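Uncharacterized conserved protein (Idiomarina loihiensis, PDB 2QSD) is of unknown function, a conserved DUF1543-family protein whose chain carries two copies of that domain and pairs with a second subunit. Local coordinates at residues 8-20 against 48-62. Numbering follows the deposited sequence.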
ATOM      1  N   ASN A   8      20.256  12.165 -18.847  1.00 61.64           N
ATOM      2  CA  ASN A   8      19.304  11.885 -17.791  1.00 50.65           C
ATOM      3  C   ASN A   8      18.185  10.949 -18.226  1.00 50.24           C
ATOM      4  O   ASN A   8      17.719  11.001 -19.363  1.00 46.83           O
ATOM      5  CB  ASN A   8      18.721  13.187 -17.256  1.00 49.68           C
ATOM      6  CG  ASN A   8      19.700  13.952 -16.385  1.00 51.54           C
ATOM      7  OD1 ASN A   8      19.825  15.168 -16.501  1.00 56.73           O
ATOM      8  ND2 ASN A   8      20.393  13.242 -15.503  1.00 52.56           N
ATOM      9  N   LYS A   9      17.760  10.096 -17.303  1.00 46.41           N
ATOM     10  CA  LYS A   9      16.670   9.177 -17.550  1.00 45.51           C
ATOM     11  C   LYS A   9      15.525   9.461 -16.580  1.00 45.97           C
ATOM     12  O   LYS A   9      15.755   9.817 -15.423  1.00 44.49           O
ATOM     13  CB  LYS A   9      17.158   7.742 -17.371  1.00 46.01           C
ATOM     14  CG  LYS A   9      18.169   7.264 -18.414  1.00 53.81           C
ATOM     15  CD  LYS A   9      18.774   5.921 -17.996  1.00 59.94           C
ATOM     16  CE  LYS A   9      19.702   5.349 -19.051  1.00 78.36           C
ATOM     17  NZ  LYS A   9      20.933   6.175 -19.228  1.00 96.77           N
ATOM     18  N   LEU A  10      14.295   9.320 -17.059  1.00 41.27           N
ATOM     19  CA  LEU A  10      13.129   9.360 -16.190  1.00 37.23           C
ATOM     20  C   LEU A  10      12.805   7.944 -15.719  1.00 39.14           C
ATOM     21  O   LEU A  10      12.548   7.045 -16.528  1.00 42.52           O
ATOM     22  CB  LEU A  10      11.918   9.974 -16.909  1.00 35.10           C
ATOM     23  CG  LEU A  10      10.610  10.037 -16.108  1.00 40.82           C
ATOM     24  CD1 LEU A  10      10.719  10.992 -14.918  1.00 50.28           C
ATOM     25  CD2 LEU A  10       9.438  10.428 -16.990  1.00 34.44           C
ATOM     26  N   PHE A  11      12.830   7.755 -14.407  1.00 33.42           N
ATOM     27  CA  PHE A  11      12.490   6.480 -13.807  1.00 34.37           C
ATOM     28  C   PHE A  11      11.189   6.579 -13.031  1.00 39.83           C
ATOM     29  O   PHE A  11      10.938   7.562 -12.325  1.00 39.68           O
ATOM     30  CB  PHE A  11      13.578   6.030 -12.846  1.00 37.68           C
ATOM     31  CG  PHE A  11      14.905   5.745 -13.491  1.00 37.61           C
ATOM     32  CD1 PHE A  11      15.941   6.673 -13.408  1.00 33.93           C
ATOM     33  CD2 PHE A  11      15.140   4.529 -14.133  1.00 38.18           C
ATOM     34  CE1 PHE A  11      17.189   6.403 -13.964  1.00 39.04           C
ATOM     35  CE2 PHE A  11      16.380   4.250 -14.700  1.00 38.02           C
ATOM     36  CZ  PHE A  11      17.407   5.190 -14.614  1.00 42.75           C
ATOM     37  N   LEU A  12      10.363   5.551 -13.169  1.00 36.37           N
ATOM     38  CA  LEU A  12       9.218   5.366 -12.298  1.00 36.27           C
ATOM     39  C   LEU A  12       9.567   4.227 -11.345  1.00 41.44           C
ATOM     40  O   LEU A  12       9.808   3.106 -11.778  1.00 38.32           O
ATOM     41  CB  LEU A  12       7.956   5.143 -13.144  1.00 33.72           C
ATOM     42  CG  LEU A  12       6.780   4.150 -13.088  1.00 48.59           C
ATOM     43  CD1 LEU A  12       6.453   3.516 -11.756  1.00 51.06           C
ATOM     44  CD2 LEU A  12       5.543   4.836 -13.654  1.00 42.59           C
ATOM     45  N   VAL A  13       9.628   4.533 -10.050  1.00 44.01           N
ATOM     46  CA  VAL A  13      10.081   3.576  -9.041  1.00 37.03           C
ATOM     47  C   VAL A  13       8.976   3.227  -8.048  1.00 43.17           C
ATOM     48  O   VAL A  13       8.199   4.085  -7.629  1.00 48.81           O
ATOM     49  CB  VAL A  13      11.351   4.069  -8.277  1.00 40.03           C
ATOM     50  CG1 VAL A  13      12.515   4.272  -9.220  1.00 45.19           C
ATOM     51  CG2 VAL A  13      11.096   5.355  -7.541  1.00 47.70           C
ATOM     52  N   TYR A  14       8.906   1.955  -7.687  1.00 42.34           N
ATOM     53  CA  TYR A  14       7.932   1.473  -6.722  1.00 41.80           C
ATOM     54  C   TYR A  14       8.712   1.162  -5.459  1.00 42.20           C
ATOM     55  O   TYR A  14       9.566   0.275  -5.442  1.00 40.30           O
ATOM     56  CB  TYR A  14       7.253   0.228  -7.278  1.00 44.40           C
ATOM     57  CG  TYR A  14       6.124  -0.361  -6.464  1.00 46.52           C
ATOM     58  CD1 TYR A  14       4.934   0.341  -6.261  1.00 48.23           C
ATOM     59  CD2 TYR A  14       6.223  -1.655  -5.945  1.00 56.08           C
ATOM     60  CE1 TYR A  14       3.881  -0.210  -5.530  1.00 48.69           C
ATOM     61  CE2 TYR A  14       5.174  -2.224  -5.212  1.00 51.86           C
ATOM     62  CZ  TYR A  14       4.010  -1.495  -5.009  1.00 50.52           C
ATOM     63  OH  TYR A  14       2.980  -2.047  -4.290  1.00 49.19           O
ATOM     64  N   VAL A  15       8.457   1.933  -4.412  1.00 37.28           N
ATOM     65  CA  VAL A  15       9.237   1.809  -3.189  1.00 34.95           C
ATOM     66  C   VAL A  15       8.357   1.384  -2.030  1.00 39.75           C
ATOM     67  O   VAL A  15       7.139   1.562  -2.069  1.00 47.58           O
ATOM     68  CB  VAL A  15       9.997   3.107  -2.856  1.00 37.32           C
ATOM     69  CG1 VAL A  15      11.054   3.368  -3.902  1.00 32.89           C
ATOM     70  CG2 VAL A  15       9.045   4.298  -2.771  1.00 35.46           C
ATOM     71  N   GLY A  16       8.981   0.813  -1.008  1.00 43.01           N
ATOM     72  CA  GLY A  16       8.264   0.281   0.142  1.00 32.93           C
ATOM     73  C   GLY A  16       8.953   0.585   1.452  1.00 39.55           C
ATOM     74  O   GLY A  16      10.166   0.822   1.504  1.00 38.70           O
ATOM     75  N   GLY A  17       8.170   0.570   2.521  1.00 35.49           N
ATOM     76  CA  GLY A  17       8.691   0.857   3.842  1.00 37.96           C
ATOM     77  C   GLY A  17       7.580   1.092   4.838  1.00 39.88           C
ATOM     78  O   GLY A  17       6.416   0.765   4.586  1.00 32.43           O
ATOM     79  N   THR A  18       7.941   1.680   5.970  1.00 35.40           N
ATOM     80  CA  THR A  18       6.992   1.877   7.048  1.00 40.60           C
ATOM     81  C   THR A  18       6.659   3.361   7.261  1.00 38.47           C
ATOM     82  O   THR A  18       7.351   4.247   6.751  1.00 40.49           O
ATOM     83  CB  THR A  18       7.485   1.171   8.350  1.00 45.30           C
ATOM     84  OG1 THR A  18       6.455   1.218   9.339  1.00 70.16           O
ATOM     85  CG2 THR A  18       8.740   1.826   8.902  1.00 40.29           C
ATOM     86  N   ALA A  19       5.569   3.616   7.978  1.00 34.73           N
ATOM     87  CA  ALA A  19       5.221   4.958   8.448  1.00 37.02           C
ATOM     88  C   ALA A  19       4.612   4.851   9.852  1.00 37.95           C
ATOM     89  O   ALA A  19       4.033   3.809  10.183  1.00 36.65           O
ATOM     90  CB  ALA A  19       4.247   5.631   7.487  1.00 37.29           C
ATOM     91  N   PRO A  20       4.754   5.906  10.686  1.00 39.37           N
ATOM     92  CA  PRO A  20       4.210   5.841  12.049  1.00 37.58           C
ATOM     93  C   PRO A  20       2.700   5.658  12.085  1.00 40.86           C
ATOM     94  O   PRO A  20       1.968   6.337  11.354  1.00 39.30           O
ATOM     95  CB  PRO A  20       4.582   7.202  12.636  1.00 34.34           C
ATOM     96  CG  PRO A  20       5.766   7.654  11.828  1.00 30.90           C
ATOM     97  CD  PRO A  20       5.439   7.193  10.446  1.00 35.35           C
ATOM     98  N   TRP A  48      10.029   9.905  -0.355  1.00 39.54           N
ATOM     99  CA  TRP A  48       9.329   8.928   0.494  1.00 42.60           C
ATOM    100  C   TRP A  48       8.637   9.616   1.665  1.00 37.78           C
ATOM    101  O   TRP A  48       9.271  10.330   2.423  1.00 43.20           O
ATOM    102  CB  TRP A  48      10.298   7.848   0.997  1.00 32.59           C
ATOM    103  CG  TRP A  48       9.696   6.885   1.977  1.00 34.26           C
ATOM    104  CD1 TRP A  48      10.060   6.718   3.282  1.00 33.15           C
ATOM    105  CD2 TRP A  48       8.634   5.944   1.735  1.00 26.33           C
ATOM    106  NE1 TRP A  48       9.298   5.736   3.864  1.00 37.85           N
ATOM    107  CE2 TRP A  48       8.409   5.251   2.942  1.00 26.39           C
ATOM    108  CE3 TRP A  48       7.855   5.621   0.617  1.00 28.68           C
ATOM    109  CZ2 TRP A  48       7.436   4.260   3.069  1.00 32.30           C
ATOM    110  CZ3 TRP A  48       6.882   4.633   0.746  1.00 24.92           C
ATOM    111  CH2 TRP A  48       6.683   3.967   1.961  1.00 29.00           C
ATOM    112  N   PHE A  49       7.334   9.400   1.790  1.00 37.59           N
ATOM    113  CA  PHE A  49       6.501  10.133   2.743  1.00 36.97           C
ATOM    114  C   PHE A  49       6.659   9.628   4.175  1.00 39.88           C
ATOM    115  O   PHE A  49       6.338  10.344   5.129  1.00 36.42           O
ATOM    116  CB  PHE A  49       5.023  10.034   2.326  1.00 29.26           C
ATOM    117  CG  PHE A  49       4.412   8.690   2.591  1.00 37.54           C
ATOM    118  CD1 PHE A  49       4.593   7.643   1.691  1.00 33.29           C
ATOM    119  CD2 PHE A  49       3.670   8.459   3.758  1.00 29.39           C
ATOM    120  CE1 PHE A  49       4.037   6.395   1.936  1.00 39.52           C
ATOM    121  CE2 PHE A  49       3.124   7.210   4.017  1.00 37.03           C
ATOM    122  CZ  PHE A  49       3.305   6.176   3.106  1.00 37.80           C
ATOM    123  N   GLY A  50       7.119   8.382   4.306  1.00 42.27           N
ATOM    124  CA  GLY A  50       7.133   7.675   5.582  1.00 39.20           C
ATOM    125  C   GLY A  50       8.472   7.686   6.287  1.00 39.51           C
ATOM    126  O   GLY A  50       9.273   8.599   6.106  1.00 42.51           O
ATOM    127  N   THR A  51       8.702   6.652   7.087  1.00 41.41           N
ATOM    128  CA  THR A  51       9.914   6.482   7.877  1.00 39.67           C
ATOM    129  C   THR A  51      11.076   6.060   6.981  1.00 40.75           C
ATOM    130  O   THR A  51      10.925   5.169   6.146  1.00 46.85           O
ATOM    131  CB  THR A  51       9.664   5.422   8.978  1.00 43.45           C
ATOM    132  OG1 THR A  51       8.634   5.888   9.859  1.00 39.76           O
ATOM    133  CG2 THR A  51      10.928   5.099   9.782  1.00 29.94           C
ATOM    134  N   GLN A  52      12.228   6.697   7.172  1.00 43.59           N
ATOM    135  CA  GLN A  52      13.428   6.436   6.373  1.00 47.44           C
ATOM    136  C   GLN A  52      14.054   5.070   6.606  1.00 43.45           C
ATOM    137  O   GLN A  52      14.496   4.424   5.656  1.00 55.11           O
ATOM    138  CB  GLN A  52      14.479   7.532   6.591  1.00 43.86           C
ATOM    139  CG  GLN A  52      14.049   8.921   6.116  1.00 53.77           C
ATOM    140  CD  GLN A  52      13.849   9.012   4.609  1.00 56.18           C
ATOM    141  OE1 GLN A  52      14.585   8.400   3.831  1.00 66.90           O
ATOM    142  NE2 GLN A  52      12.852   9.789   4.192  1.00 51.50           N
ATOM    143  N   LYS A  53      14.096   4.636   7.861  1.00 45.81           N
ATOM    144  CA  LYS A  53      14.718   3.362   8.210  1.00 51.48           C
ATOM    145  C   LYS A  53      13.974   2.165   7.616  1.00 51.51           C
ATOM    146  O   LYS A  53      12.789   1.949   7.900  1.00 53.44           O
ATOM    147  CB  LYS A  53      14.851   3.215   9.728  1.00 50.98           C
ATOM    148  CG  LYS A  53      15.535   1.929  10.174  1.00 56.55           C
ATOM    149  CD  LYS A  53      16.090   2.063  11.585  1.00 78.01           C
ATOM    150  CE  LYS A  53      16.586   0.725  12.116  1.00 88.81           C
ATOM    151  NZ  LYS A  53      15.469  -0.102  12.658  1.00 87.20           N
ATOM    152  N   GLY A  54      14.686   1.403   6.787  1.00 49.05           N
ATOM    153  CA  GLY A  54      14.164   0.168   6.205  1.00 49.06           C
ATOM    154  C   GLY A  54      13.565   0.351   4.824  1.00 50.71           C
ATOM    155  O   GLY A  54      12.962  -0.577   4.283  1.00 56.03           O
ATOM    156  N   LEU A  55      13.730   1.546   4.259  1.00 44.39           N
ATOM    157  CA  LEU A  55      13.225   1.869   2.931  1.00 40.31           C
ATOM    158  C   LEU A  55      13.862   0.971   1.879  1.00 43.68           C
ATOM    159  O   LEU A  55      15.075   0.751   1.879  1.00 46.09           O
ATOM    160  CB  LEU A  55      13.486   3.344   2.609  1.00 42.59           C
ATOM    161  CG  LEU A  55      13.014   3.945   1.280  1.00 42.21           C
ATOM    162  CD1 LEU A  55      11.502   3.865   1.133  1.00 37.71           C
ATOM    163  CD2 LEU A  55      13.474   5.382   1.182  1.00 39.99           C
ATOM    164  N   HIS A  56      13.030   0.430   0.999  1.00 44.91           N
ATOM    165  CA  HIS A  56      13.509  -0.477  -0.034  1.00 39.64           C
ATOM    166  C   HIS A  56      12.821  -0.229  -1.361  1.00 43.26           C
ATOM    167  O   HIS A  56      11.651   0.154  -1.413  1.00 43.97           O
ATOM    168  CB  HIS A  56      13.334  -1.941   0.391  1.00 32.98           C
ATOM    169  CG  HIS A  56      11.942  -2.288   0.822  1.00 39.17           C
ATOM    170  ND1 HIS A  56      11.017  -2.852  -0.032  1.00 44.89           N
ATOM    171  CD2 HIS A  56      11.316  -2.155   2.017  1.00 37.09           C
ATOM    172  CE1 HIS A  56       9.883  -3.050   0.616  1.00 37.35           C
ATOM    173  NE2 HIS A  56      10.036  -2.632   1.860  1.00 41.71           N
ATOM    174  N   LEU A  57      13.580  -0.447  -2.425  1.00 44.06           N
ATOM    175  CA  LEU A  57      13.101  -0.390  -3.790  1.00 45.36           C
ATOM    176  C   LEU A  57      12.538  -1.756  -4.175  1.00 44.65           C
ATOM    177  O   LEU A  57      13.178  -2.777  -3.930  1.00 46.04           O
ATOM    178  CB  LEU A  57      14.284  -0.036  -4.681  1.00 45.39           C
ATOM    179  CG  LEU A  57      14.074   0.273  -6.149  1.00 56.54           C
ATOM    180  CD1 LEU A  57      13.518   1.673  -6.317  1.00 52.89           C
ATOM    181  CD2 LEU A  57      15.413   0.128  -6.837  1.00 56.43           C
ATOM    182  N   ASP A  58      11.350  -1.776  -4.779  1.00 44.79           N
ATOM    183  CA  ASP A  58      10.687  -3.041  -5.139  1.00 42.77           C
ATOM    184  C   ASP A  58      10.575  -3.315  -6.639  1.00 48.71           C
ATOM    185  O   ASP A  58      10.733  -4.451  -7.076  1.00 49.95           O
ATOM    186  CB  ASP A  58       9.315  -3.157  -4.469  1.00 47.06           C
ATOM    187  CG  ASP A  58       9.417  -3.421  -2.972  1.00 64.37           C
ATOM    188  OD1 ASP A  58      10.525  -3.754  -2.494  1.00 59.19           O
ATOM    189  OD2 ASP A  58       8.389  -3.294  -2.271  1.00 77.66           O
ATOM    190  N   SER A  59      10.271  -2.280  -7.416  1.00 47.30           N
ATOM    191  CA  SER A  59      10.376  -2.346  -8.868  1.00 44.84           C
ATOM    192  C   SER A  59      10.615  -0.960  -9.443  1.00 47.18           C
ATOM    193  O   SER A  59      10.386   0.046  -8.775  1.00 50.77           O
ATOM    194  CB  SER A  59       9.137  -2.984  -9.502  1.00 41.44           C
ATOM    195  OG  SER A  59       7.986  -2.191  -9.309  1.00 43.54           O
ATOM    196  N   PHE A  60      11.096  -0.923 -10.680  1.00 45.16           N
ATOM    197  CA  PHE A  60      11.243   0.318 -11.419  1.00 41.11           C
ATOM    198  C   PHE A  60      11.198   0.088 -12.923  1.00 40.88           C
ATOM    199  O   PHE A  60      11.409  -1.030 -13.402  1.00 42.45           O
ATOM    200  CB  PHE A  60      12.531   1.062 -11.031  1.00 39.19           C
ATOM    201  CG  PHE A  60      13.798   0.391 -11.489  1.00 43.89           C
ATOM    202  CD1 PHE A  60      14.484  -0.468 -10.642  1.00 45.78           C
ATOM    203  CD2 PHE A  60      14.323   0.644 -12.754  1.00 42.36           C
ATOM    204  CE1 PHE A  60      15.659  -1.084 -11.051  1.00 55.78           C
ATOM    205  CE2 PHE A  60      15.493   0.027 -13.176  1.00 52.76           C
ATOM    206  CZ  PHE A  60      16.166  -0.836 -12.322  1.00 51.43           C
ATOM    207  N   VAL A  61      10.946   1.165 -13.658  1.00 39.27           N
ATOM    208  CA  VAL A  61      11.062   1.170 -15.108  1.00 33.94           C
ATOM    209  C   VAL A  61      11.631   2.501 -15.581  1.00 32.02           C
ATOM    210  O   VAL A  61      11.262   3.561 -15.077  1.00 37.17           O
ATOM    211  CB  VAL A  61       9.710   0.825 -15.802  1.00 43.22           C
ATOM    212  CG1 VAL A  61       8.570   1.734 -15.314  1.00 37.38           C
ATOM    213  CG2 VAL A  61       9.838   0.848 -17.326  1.00 39.93           C
ATOM    214  N   HIS A  62      12.578   2.429 -16.511  1.00 45.39           N
ATOM    215  CA  HIS A  62      13.052   3.594 -17.244  1.00 39.74           C
ATOM    216  C   HIS A  62      11.975   3.916 -18.259  1.00 39.89           C
ATOM    217  O   HIS A  62      11.704   3.116 -19.157  1.00 40.69           O
ATOM    218  CB  HIS A  62      14.394   3.275 -17.922  1.00 39.75           C
ATOM    219  CG  HIS A  62      14.848   4.299 -18.921  1.00 50.43           C
ATOM    220  ND1 HIS A  62      15.617   3.967 -20.017  1.00 49.25           N
ATOM    221  CD2 HIS A  62      14.654   5.637 -18.991  1.00 48.67           C
ATOM    222  CE1 HIS A  62      15.875   5.057 -20.716  1.00 41.13           C
ATOM    223  NE2 HIS A  62      15.298   6.083 -20.118  1.00 42.76           N
TER
HETATM  224  O   HOH W   1      13.518   8.831 -19.647  1.00 40.69           O
HETATM  225  O   HOH W   2      10.739   2.338   6.162  1.00 44.53           O
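Tyr14 meets Asp58 and Ser59 together, a classic beta bulge between the antiparallel strands 9-17 and 56-62. Tyr14 N gives a straight bond to Ser59 O (2.6 Å), while Tyr14 O takes Asp58 N at 2.8 Å and Ser59 N only weakly. On the face that carries Tyr14 and Ser59, the Tyr14 ring, swung anti to its own nitrogen (chi1 -175°), brings CD2 against Asp58 CB, the two side chains crossing at a slant.

Next along, Gly16 and His56 form a hydrogen-bonded pair. The imidazole folds back flat over the glycine backbone, Gly16 CA lying 4.0 Å from the ring centroid in a CH-pi contact and Gly16 O 3.2 Å from His56 CD2. Asp58 OD1 receives His56 ND1 in the ring plane, on its syn side (2.7 Å), and Glu25 binds NE2, fixing the ring's rotation.

On the face of Val13, Val15 and Leu57 the packing is apolar: Leu57 CD1 wedges between Val13 CB and Val15 CG1, and Val15 CG2 slides past Trp48 CE3 (3.8 Å). Further toward Pro20, Thr51 N bonds Thr18 O, and a water joins Thr18 N to Thr51 O and Lys53 O. At the far end Lys9 CG sits over the His62 ring face.

Strand 26-34 flanks strand 9-17 on its other edge. With Asp58 and Glu25 at its two ring nitrogens and Tyr175 stacked on it, the His56 imidazole is held in place, though no function can be assigned to it.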